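Side-chain contact in PrgA (Enterococcus faecalis, PDB 6Z9K), which provides surface exclusion against unwanted conjugation from the enterococcal cell wall, this chain being its metal-binding CAP domain: residues G179-G182 against Y183-H187. Numbering follows the deposited sequence.
Sequences GRLG and YSHLH
A type I' beta turn from Leu181 to Ser184 leads into the helix that carries the magnesium ligand His185. Its closing bond runs from Ser184 N to Leu181 O (3.3 Å), nearly straight at hydrogen with an angle of 170°, although the donor sits well above the carbonyl plane. A water reinforces the closure, donating to Leu181 O at 2.7 Å and hydrogen-bonding to Ser184 OG at 3.0 Å. Gly182 and Tyr183 occupy the two central positions, both with positive phi, and Tyr183 is also the N-cap residue of helix 184-189. Its ring folds back over Gly179: with CG anti to the carbonyl carbon (chi1 -63°), one face receives Gly179 CA in a CH-pi contact, 3.5 Å from the ring centroid. Gly179 CA also comes within 3.5 Å of Tyr183 OH, and that hydroxyl hydrogen-bonds to Glu39. From the first position of the turn, the Leu181 side chain reaches His185. Leu181 CD1 meets His185 CE1 at 3.6 Å, at the edge of the imidazole and near its plane, while Ser184 OG lies above one face, offset toward the rim. His185 ND1 hydrogen-bonds to Asp178 OD1, a second-shell bond that would hold the imidazole's rotation beside the magnesium ion in this CAP domain.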
# COMPACT_ATOMS: atom_id res chain seq x y z
N GLY A 179 -3.26 -15.89 3.78
CA GLY A 179 -3.17 -17.33 3.44
C GLY A 179 -4.37 -17.80 2.64
O GLY A 179 -4.22 -18.77 1.89
N ARG A 180 -5.52 -17.14 2.75
CA ARG A 180 -6.70 -17.58 1.97
C ARG A 180 -6.58 -17.09 0.51
O ARG A 180 -7.41 -17.48 -0.32
CB ARG A 180 -7.98 -17.18 2.71
CG ARG A 180 -8.15 -17.91 4.04
CD ARG A 180 -9.32 -17.41 4.89
NE ARG A 180 -9.24 -15.96 5.12
CZ ARG A 180 -8.41 -15.36 5.99
NH1 ARG A 180 -8.38 -14.04 6.07
NH2 ARG A 180 -7.58 -16.08 6.75
N LEU A 181 -5.51 -16.37 0.18
CA LEU A 181 -5.28 -15.77 -1.16
C LEU A 181 -3.90 -16.23 -1.66
O LEU A 181 -3.25 -15.52 -2.54
CB LEU A 181 -5.39 -14.25 -1.01
CG LEU A 181 -6.79 -13.72 -0.67
CD1 LEU A 181 -6.72 -12.26 -0.26
CD2 LEU A 181 -7.74 -13.90 -1.85
N GLY A 182 -3.43 -17.33 -1.05
CA GLY A 182 -2.17 -18.01 -1.38
C GLY A 182 -0.95 -17.14 -1.19
O GLY A 182 0.00 -17.31 -1.95
N TYR A 183 -1.01 -16.17 -0.28
CA TYR A 183 0.13 -15.26 0.00
C TYR A 183 0.61 -14.50 -1.22
O TYR A 183 1.72 -14.00 -1.16
CB TYR A 183 1.24 -16.12 0.63
CG TYR A 183 0.81 -16.71 1.95
CD1 TYR A 183 0.74 -15.92 3.08
CD2 TYR A 183 0.42 -18.03 2.07
CE1 TYR A 183 0.30 -16.41 4.30
CE2 TYR A 183 0.00 -18.54 3.30
CZ TYR A 183 -0.05 -17.73 4.42
OH TYR A 183 -0.51 -18.22 5.61
N SER A 184 -0.23 -14.26 -2.23
CA SER A 184 0.19 -13.44 -3.39
C SER A 184 0.54 -12.02 -2.96
O SER A 184 1.47 -11.40 -3.54
CB SER A 184 -0.86 -13.46 -4.46
OG SER A 184 -2.06 -13.04 -3.90
N HIS A 185 -0.21 -11.44 -2.03
CA HIS A 185 0.03 -10.03 -1.64
C HIS A 185 1.26 -9.89 -0.74
O HIS A 185 2.06 -8.96 -0.92
CB HIS A 185 -1.14 -9.46 -0.85
CG HIS A 185 -2.40 -9.61 -1.61
ND1 HIS A 185 -3.29 -10.63 -1.34
CD2 HIS A 185 -2.85 -8.97 -2.70
CE1 HIS A 185 -4.29 -10.58 -2.23
NE2 HIS A 185 -4.05 -9.56 -3.08
N LEU A 186 1.41 -10.80 0.19
CA LEU A 186 2.68 -10.88 0.97
C LEU A 186 3.87 -10.87 -0.01
O LEU A 186 4.83 -10.04 0.16
CB LEU A 186 2.69 -12.11 1.86
CG LEU A 186 4.05 -12.43 2.47
CD1 LEU A 186 4.38 -11.44 3.56
CD2 LEU A 186 4.08 -13.85 3.01
N HIS A 187 3.88 -11.80 -0.98
CA HIS A 187 5.01 -11.95 -1.91
C HIS A 187 5.19 -10.70 -2.76
O HIS A 187 6.32 -10.25 -3.00
CB HIS A 187 4.81 -13.20 -2.77
CG HIS A 187 4.74 -14.43 -1.95
ND1 HIS A 187 4.21 -15.61 -2.44
CD2 HIS A 187 5.06 -14.65 -0.65
CE1 HIS A 187 4.23 -16.51 -1.50
NE2 HIS A 187 4.76 -15.97 -0.38
O HOH W 1 -4.53 -14.51 -4.65